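Local coordinates for protein aldo-keto reductase family 1, member B4 (Aldose reductase) (Schistosoma japonicum, PDB 4HBK) that probably reduces aldehydes, including the open-chain form of aldose sugars, with NADPH as an aldo-keto reductase, at residues I216-N221 / L282-I287; K67-G72 / E90-A95. One frame throughout, in Å; residues are numbered along the deposited sequence.

Both contacts belong to one (β/α)8 barrel, with eight parallel strands in sequence order, the barrel of the aldo-keto reductases. Interaction 2 comes first along the chain and joins two neighbouring helices of the outer layer, 60-71 and 85-98, which are separated by strand 75-77. Interaction 1 lies later and deeper, its centre about 11 Å from the chain centre against 19 Å for that of interaction 2. It brings the residue after strand 213-217 to the connection between helix 273-283 and strand 287-288. Their centres are 25 Å apart and their nearest atoms about 13 Å, so they are separate packing units: one between helices, the other between loops beside the barrel strands. Both lie away from the predicted catalytic tyrosine and its partners.

Interaction 1 of 2, residues I216-N221 / L282-I287; sequences IEIHAN and LQRKLI
R284 and L286 meet a single side chain, I218, in the (β/α)8 barrel of this reductase. I218 directly follows strand 213-217, whereas R284 and L286 occupy the connection from helix 273-283 to strand 287-288. The contact is small, burying 123 Å² in total, and the closest CA atoms, those of I218 and L286, are still 9.2 Å apart. Side chains therefore make it. Next to I218, the CB of H219 points away from the 282-287 segment, and H219 NE2 donates to E217 OE2 at 2.9 Å with an N-H...O angle of 159°. That oxygen offers its anti lone pair and lies 13° out of the imidazole plane.

At R284 the chain bends at chi3 (51°), and NH1 comes to 3.7 Å from I218 CG2, the methyl approaching the guanidinium obliquely. The guanidinium of R284 is held by P223 O, which accepts from NH2, and weakly by Y280 OH at NH1. After K285, whose N is hydrogen-bonded to L282 O and so closes the turn, L286 reaches across tip to tip with I218. V238 and A240 of strand 237-241 and L281 of helix 273-283 also touch I218, which places it in a buried apolar setting. L286 CD1 lies 3.9 Å from I218 CG2, and L286 CD1 and CD2 each lie 4.2 Å from I218 CD1.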
ATOM      1  N   ILE A 216      -3.948   3.497  -2.152  1.00  6.85           N
ATOM      2  CA  ILE A 216      -5.387   3.398  -2.353  1.00  6.31           C
ATOM      3  C   ILE A 216      -5.645   2.309  -3.377  1.00  9.79           C
ATOM      4  O   ILE A 216      -4.725   1.905  -4.094  1.00 10.22           O
ATOM      5  CB  ILE A 216      -5.964   4.713  -2.915  1.00  9.54           C
ATOM      6  CG1 ILE A 216      -5.036   5.277  -4.011  1.00  8.75           C
ATOM      7  CG2 ILE A 216      -6.183   5.724  -1.794  1.00  6.43           C
ATOM      8  CD1 ILE A 216      -5.555   6.555  -4.691  1.00  9.13           C
ATOM      9  N   GLU A 217      -6.893   1.851  -3.462  1.00  8.30           N
ATOM     10  CA  GLU A 217      -7.284   0.878  -4.476  1.00 10.09           C
ATOM     11  C   GLU A 217      -7.257   1.499  -5.862  1.00 12.33           C
ATOM     12  O   GLU A 217      -7.940   2.492  -6.130  1.00 12.78           O
ATOM     13  CB  GLU A 217      -8.678   0.316  -4.188  1.00 10.39           C
ATOM     14  CG  GLU A 217      -9.288  -0.476  -5.344  1.00 10.16           C
ATOM     15  CD  GLU A 217     -10.684  -0.993  -5.010  1.00 15.17           C
ATOM     16  OE1 GLU A 217     -11.150  -0.787  -3.864  1.00 12.23           O
ATOM     17  OE2 GLU A 217     -11.314  -1.607  -5.893  1.00 18.96           O
ATOM     18  N   ILE A 218      -6.461   0.905  -6.744  1.00 11.13           N
ATOM     19  CA  ILE A 218      -6.370   1.364  -8.124  1.00 12.19           C
ATOM     20  C   ILE A 218      -6.141   0.171  -9.065  1.00 13.07           C
ATOM     21  O   ILE A 218      -5.229  -0.651  -8.859  1.00 11.10           O
ATOM     22  CB  ILE A 218      -5.232   2.398  -8.318  1.00 10.83           C
ATOM     23  CG1 ILE A 218      -5.223   3.433  -7.195  1.00  7.69           C
ATOM     24  CG2 ILE A 218      -5.355   3.099  -9.674  1.00 10.93           C
ATOM     25  CD1 ILE A 218      -4.048   4.410  -7.311  1.00  6.82           C
ATOM     26  N   HIS A 219      -6.977   0.076 -10.091  1.00 12.37           N
ATOM     27  CA  HIS A 219      -6.816  -0.944 -11.116  1.00 12.29           C
ATOM     28  C   HIS A 219      -7.734  -0.613 -12.286  1.00 15.11           C
ATOM     29  O   HIS A 219      -8.530   0.334 -12.222  1.00 14.02           O
ATOM     30  CB  HIS A 219      -7.116  -2.335 -10.556  1.00 10.79           C
ATOM     31  CG  HIS A 219      -8.416  -2.408  -9.824  1.00 13.47           C
ATOM     32  ND1 HIS A 219      -9.616  -2.584 -10.472  1.00 13.35           N
ATOM     33  CD2 HIS A 219      -8.708  -2.280  -8.509  1.00 12.33           C
ATOM     34  CE1 HIS A 219     -10.596  -2.592  -9.583  1.00 16.23           C
ATOM     35  NE2 HIS A 219     -10.073  -2.401  -8.383  1.00 14.32           N
ATOM     36  N   ALA A 220      -7.618  -1.380 -13.362  1.00 11.00           N
ATOM     37  CA  ALA A 220      -8.322  -1.047 -14.588  1.00 12.76           C
ATOM     38  C   ALA A 220      -9.833  -0.987 -14.399  1.00 14.84           C
ATOM     39  O   ALA A 220     -10.510  -0.310 -15.156  1.00 18.34           O
ATOM     40  CB  ALA A 220      -7.949  -2.025 -15.699  1.00 15.11           C
ATOM     41  N   ASN A 221     -10.359  -1.683 -13.392  1.00 13.66           N
ATOM     42  CA  ASN A 221     -11.801  -1.669 -13.132  1.00 16.69           C
ATOM     43  C   ASN A 221     -12.184  -0.638 -12.082  1.00 18.14           C
ATOM     44  O   ASN A 221     -13.358  -0.503 -11.738  1.00 19.80           O
ATOM     45  CB  ASN A 221     -12.320  -3.055 -12.718  1.00 15.92           C
ATOM     46  CG  ASN A 221     -12.929  -3.824 -13.880  1.00 20.38           C
ATOM     47  OD1 ASN A 221     -13.137  -3.277 -14.970  1.00 20.29           O
ATOM     48  ND2 ASN A 221     -13.234  -5.092 -13.647  1.00 20.95           N
ATOM     49  N   LEU A 282       1.644   1.300 -13.913  1.00 10.80           N
ATOM     50  CA  LEU A 282       2.988   1.877 -13.923  1.00 13.49           C
ATOM     51  C   LEU A 282       3.085   3.105 -14.852  1.00 12.23           C
ATOM     52  O   LEU A 282       3.726   4.109 -14.518  1.00 12.20           O
ATOM     53  CB  LEU A 282       4.035   0.823 -14.283  1.00 13.79           C
ATOM     54  CG  LEU A 282       4.261  -0.276 -13.237  1.00 12.48           C
ATOM     55  CD1 LEU A 282       5.107  -1.408 -13.812  1.00  9.15           C
ATOM     56  CD2 LEU A 282       4.925   0.304 -12.005  1.00 10.41           C
ATOM     57  N   GLN A 283       2.426   3.035 -16.004  1.00 12.83           N
ATOM     58  CA  GLN A 283       2.474   4.145 -16.958  1.00 14.96           C
ATOM     59  C   GLN A 283       1.642   5.358 -16.509  1.00 13.00           C
ATOM     60  O   GLN A 283       1.789   6.452 -17.057  1.00 12.53           O
ATOM     61  CB  GLN A 283       2.128   3.673 -18.376  1.00 14.15           C
ATOM     62  CG  GLN A 283       3.195   2.698 -18.919  1.00 18.59           C
ATOM     63  CD  GLN A 283       3.021   2.332 -20.383  1.00 14.15           C
ATOM     64  OE1 GLN A 283       3.520   1.307 -20.829  1.00 14.52           O
ATOM     65  NE2 GLN A 283       2.321   3.169 -21.133  1.00 14.28           N
ATOM     66  N   ARG A 284       0.797   5.167 -15.496  1.00 10.22           N
ATOM     67  CA  ARG A 284       0.150   6.302 -14.837  1.00 13.83           C
ATOM     68  C   ARG A 284       0.996   6.861 -13.678  1.00 12.38           C
ATOM     69  O   ARG A 284       0.518   7.654 -12.866  1.00 15.57           O
ATOM     70  CB  ARG A 284      -1.261   5.935 -14.361  1.00 15.49           C
ATOM     71  CG  ARG A 284      -2.258   5.678 -15.495  1.00 17.77           C
ATOM     72  CD  ARG A 284      -3.631   5.257 -14.953  1.00 16.51           C
ATOM     73  NE  ARG A 284      -4.134   6.180 -13.931  1.00 14.99           N
ATOM     74  CZ  ARG A 284      -5.042   5.859 -13.012  1.00 14.57           C
ATOM     75  NH1 ARG A 284      -5.556   4.632 -12.983  1.00  9.99           N
ATOM     76  NH2 ARG A 284      -5.433   6.767 -12.113  1.00 11.08           N
ATOM     77  N   LYS A 285       2.258   6.442 -13.616  1.00 11.56           N
ATOM     78  CA  LYS A 285       3.218   6.934 -12.624  1.00 12.14           C
ATOM     79  C   LYS A 285       2.887   6.470 -11.210  1.00 12.53           C
ATOM     80  O   LYS A 285       3.095   7.204 -10.242  1.00 10.45           O
ATOM     81  CB  LYS A 285       3.343   8.460 -12.695  1.00 15.43           C
ATOM     82  CG  LYS A 285       3.583   8.961 -14.113  1.00 22.12           C
ATOM     83  CD  LYS A 285       4.649  10.038 -14.177  1.00 34.01           C
ATOM     84  CE  LYS A 285       4.059  11.441 -14.050  1.00 52.29           C
ATOM     85  NZ  LYS A 285       5.016  12.507 -14.534  1.00 58.20           N
ATOM     86  N   LEU A 286       2.381   5.241 -11.108  1.00 12.89           N
ATOM     87  CA  LEU A 286       2.003   4.644  -9.825  1.00 12.21           C
ATOM     88  C   LEU A 286       3.037   3.618  -9.387  1.00  9.39           C
ATOM     89  O   LEU A 286       3.740   3.040 -10.219  1.00 10.76           O
ATOM     90  CB  LEU A 286       0.641   3.951  -9.945  1.00  6.98           C
ATOM     91  CG  LEU A 286      -0.475   4.866 -10.459  1.00 10.62           C
ATOM     92  CD1 LEU A 286      -1.733   4.087 -10.797  1.00  7.46           C
ATOM     93  CD2 LEU A 286      -0.789   5.960  -9.431  1.00  8.52           C
ATOM     94  N   ILE A 287       3.138   3.416  -8.078  1.00  9.48           N
ATOM     95  CA  ILE A 287       3.821   2.257  -7.521  1.00  8.85           C
ATOM     96  C   ILE A 287       2.787   1.144  -7.508  1.00  8.18           C
ATOM     97  O   ILE A 287       1.599   1.422  -7.415  1.00  9.40           O
ATOM     98  CB  ILE A 287       4.277   2.527  -6.075  1.00 10.30           C
ATOM     99  CG1 ILE A 287       5.339   3.644  -6.042  1.00  9.92           C
ATOM    100  CG2 ILE A 287       4.805   1.266  -5.436  1.00  6.76           C
ATOM    101  CD1 ILE A 287       4.809   4.980  -5.554  1.00  8.31           C
TER

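Interaction 2 of 2, residues K67-G72 / E90-A95; sequences KALEIG and EALENA
The apolar contact rests on one methyl of L69, which meets L92 and A95 on the facing helix. L69 CD1 lies 3.5 Å from A95 CB, a close approach for two carbons, and 3.9 Å from L92 CD2. A95 sits where the segments come nearest, its CA 7.4 Å from that of L69, and its side chain, a single methyl, is itself what L69 CD1 meets. L92 reaches the pair from one turn earlier, its side chain crossing that of L69 at about a right angle. A chi1 of -151° puts its CG roughly opposite the backbone N, and from there CD2 arrives beside L69 CD1. All three residues are buried, yet the two segments bury just 97 Å², both sides summed; L99 and I106 also touch L69 and extend the apolar setting.

Helices 60-71 and 85-98 are consecutive members of the outer layer of the (β/α)8 barrel, with strand 75-77 between them in sequence.

Backbone bonds keep both helices regular beside the contact: A95 N donates to A91 O at 2.9 Å, and I71 N to K67 O at the same distance. Helix 60-71 ends at I71, and G72 is the first residue to leave helical angles, with a positive phi (137°). The N of G72 still reaches A68 O at 3.1 Å, and L69 O accepts a hydrogen bond from R74 NH1.

Charged groups pair with residues beyond the two segments: E70 OE2 forms a salt bridge with K66 NZ, and E93 OE1 with R134 NH2.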
ATOM      1  N   LYS A  67      11.100 -15.644  -2.078  1.00 10.23           N
ATOM      2  CA  LYS A  67      10.974 -15.818  -3.526  1.00 10.09           C
ATOM      3  C   LYS A  67      11.020 -14.466  -4.220  1.00 11.43           C
ATOM      4  O   LYS A  67      11.792 -14.267  -5.162  1.00 12.08           O
ATOM      5  CB  LYS A  67       9.686 -16.567  -3.880  1.00 14.93           C
ATOM      6  CG  LYS A  67       9.389 -16.683  -5.376  1.00 13.96           C
ATOM      7  CD  LYS A  67      10.410 -17.556  -6.106  1.00 12.23           C
ATOM      8  CE  LYS A  67      10.568 -18.911  -5.437  1.00 12.33           C
ATOM      9  NZ  LYS A  67      11.373 -19.842  -6.266  1.00 18.47           N
ATOM     10  N   ALA A  68      10.210 -13.525  -3.738  1.00 11.76           N
ATOM     11  CA  ALA A  68      10.217 -12.169  -4.282  1.00 11.93           C
ATOM     12  C   ALA A  68      11.625 -11.574  -4.357  1.00 10.77           C
ATOM     13  O   ALA A  68      12.004 -10.983  -5.375  1.00 12.57           O
ATOM     14  CB  ALA A  68       9.323 -11.256  -3.462  1.00  8.38           C
ATOM     15  N   LEU A  69      12.385 -11.692  -3.269  1.00  9.94           N
ATOM     16  CA  LEU A  69      13.698 -11.054  -3.212  1.00  9.38           C
ATOM     17  C   LEU A  69      14.673 -11.742  -4.172  1.00 13.05           C
ATOM     18  O   LEU A  69      15.493 -11.079  -4.794  1.00  9.91           O
ATOM     19  CB  LEU A  69      14.259 -11.017  -1.782  1.00 10.28           C
ATOM     20  CG  LEU A  69      13.546 -10.171  -0.716  1.00 16.12           C
ATOM     21  CD1 LEU A  69      14.179 -10.363   0.671  1.00 11.76           C
ATOM     22  CD2 LEU A  69      13.547  -8.709  -1.081  1.00 13.57           C
ATOM     23  N   GLU A  70      14.561 -13.066  -4.305  1.00 10.88           N
ATOM     24  CA  GLU A  70      15.371 -13.811  -5.278  1.00 15.26           C
ATOM     25  C   GLU A  70      15.074 -13.391  -6.712  1.00 12.94           C
ATOM     26  O   GLU A  70      15.976 -13.276  -7.538  1.00 13.41           O
ATOM     27  CB  GLU A  70      15.168 -15.327  -5.127  1.00  8.93           C
ATOM     28  CG  GLU A  70      15.838 -15.878  -3.889  1.00 13.65           C
ATOM     29  CD  GLU A  70      15.397 -17.287  -3.502  1.00 20.70           C
ATOM     30  OE1 GLU A  70      14.410 -17.826  -4.066  1.00 16.08           O
ATOM     31  OE2 GLU A  70      16.064 -17.855  -2.612  1.00 20.97           O
ATOM     32  N   ILE A  71      13.796 -13.186  -7.000  1.00 11.62           N
ATOM     33  CA  ILE A  71      13.354 -12.742  -8.311  1.00 10.87           C
ATOM     34  C   ILE A  71      13.872 -11.327  -8.649  1.00 13.91           C
ATOM     35  O   ILE A  71      14.165 -11.024  -9.794  1.00 15.06           O
ATOM     36  CB  ILE A  71      11.804 -12.835  -8.402  1.00 10.81           C
ATOM     37  CG1 ILE A  71      11.396 -14.297  -8.604  1.00 16.23           C
ATOM     38  CG2 ILE A  71      11.248 -11.954  -9.529  1.00 10.20           C
ATOM     39  CD1 ILE A  71       9.953 -14.587  -8.250  1.00 19.22           C
ATOM     40  N   GLY A  72      13.992 -10.465  -7.647  1.00 13.20           N
ATOM     41  CA  GLY A  72      14.478  -9.122  -7.891  1.00 12.23           C
ATOM     42  C   GLY A  72      13.722  -8.012  -7.171  1.00 11.03           C
ATOM     43  O   GLY A  72      14.194  -6.891  -7.134  1.00 13.09           O
ATOM     44  N   GLU A  90      11.463 -12.543   9.967  1.00 12.25           N
ATOM     45  CA  GLU A  90      12.411 -13.655  10.001  1.00 15.21           C
ATOM     46  C   GLU A  90      12.837 -14.039   8.590  1.00 17.62           C
ATOM     47  O   GLU A  90      14.035 -14.177   8.309  1.00 16.87           O
ATOM     48  CB  GLU A  90      11.814 -14.871  10.714  1.00 14.57           C
ATOM     49  CG  GLU A  90      12.797 -16.013  10.897  1.00 17.82           C
ATOM     50  CD  GLU A  90      12.177 -17.217  11.588  1.00 27.36           C
ATOM     51  OE1 GLU A  90      12.892 -17.880  12.368  1.00 33.83           O
ATOM     52  OE2 GLU A  90      10.984 -17.505  11.349  1.00 30.51           O
ATOM     53  N   ALA A  91      11.859 -14.217   7.707  1.00 10.90           N
ATOM     54  CA  ALA A  91      12.161 -14.524   6.317  1.00 14.69           C
ATOM     55  C   ALA A  91      13.067 -13.444   5.720  1.00 13.71           C
ATOM     56  O   ALA A  91      14.031 -13.745   5.016  1.00 13.62           O
ATOM     57  CB  ALA A  91      10.871 -14.675   5.505  1.00 11.27           C
ATOM     58  N   LEU A  92      12.771 -12.184   6.029  1.00 13.87           N
ATOM     59  CA  LEU A  92      13.562 -11.058   5.533  1.00 11.98           C
ATOM     60  C   LEU A  92      15.009 -11.139   6.021  1.00 14.78           C
ATOM     61  O   LEU A  92      15.952 -10.940   5.255  1.00 10.92           O
ATOM     62  CB  LEU A  92      12.961  -9.735   6.007  1.00 14.65           C
ATOM     63  CG  LEU A  92      13.149  -8.480   5.147  1.00 15.37           C
ATOM     64  CD1 LEU A  92      13.307  -7.220   6.001  1.00 13.94           C
ATOM     65  CD2 LEU A  92      14.313  -8.640   4.199  1.00 12.43           C
ATOM     66  N   GLU A  93      15.180 -11.408   7.308  1.00 12.52           N
ATOM     67  CA  GLU A  93      16.510 -11.409   7.896  1.00 17.41           C
ATOM     68  C   GLU A  93      17.348 -12.522   7.286  1.00 16.51           C
ATOM     69  O   GLU A  93      18.528 -12.340   6.994  1.00 17.59           O
ATOM     70  CB  GLU A  93      16.424 -11.582   9.408  1.00 17.38           C
ATOM     71  CG  GLU A  93      17.761 -11.543  10.127  1.00 18.54           C
ATOM     72  CD  GLU A  93      17.567 -11.588  11.626  1.00 25.85           C
ATOM     73  OE1 GLU A  93      17.227 -12.674  12.148  1.00 24.61           O
ATOM     74  OE2 GLU A  93      17.711 -10.529  12.278  1.00 29.26           O
ATOM     75  N   ASN A  94      16.730 -13.677   7.086  1.00 16.84           N
ATOM     76  CA  ASN A  94      17.441 -14.793   6.495  1.00 19.95           C
ATOM     77  C   ASN A  94      17.782 -14.531   5.037  1.00 18.47           C
ATOM     78  O   ASN A  94      18.861 -14.892   4.580  1.00 19.47           O
ATOM     79  CB  ASN A  94      16.648 -16.089   6.664  1.00 20.17           C
ATOM     80  CG  ASN A  94      16.607 -16.554   8.109  1.00 24.24           C
ATOM     81  OD1 ASN A  94      17.501 -16.234   8.897  1.00 24.74           O
ATOM     82  ND2 ASN A  94      15.573 -17.319   8.465  1.00 22.57           N
ATOM     83  N   ALA A  95      16.874 -13.879   4.314  1.00 17.65           N
ATOM     84  CA  ALA A  95      17.109 -13.566   2.904  1.00 14.33           C
ATOM     85  C   ALA A  95      18.229 -12.556   2.693  1.00 16.50           C
ATOM     86  O   ALA A  95      19.059 -12.735   1.811  1.00 21.27           O
ATOM     87  CB  ALA A  95      15.835 -13.082   2.233  1.00 19.24           C
TER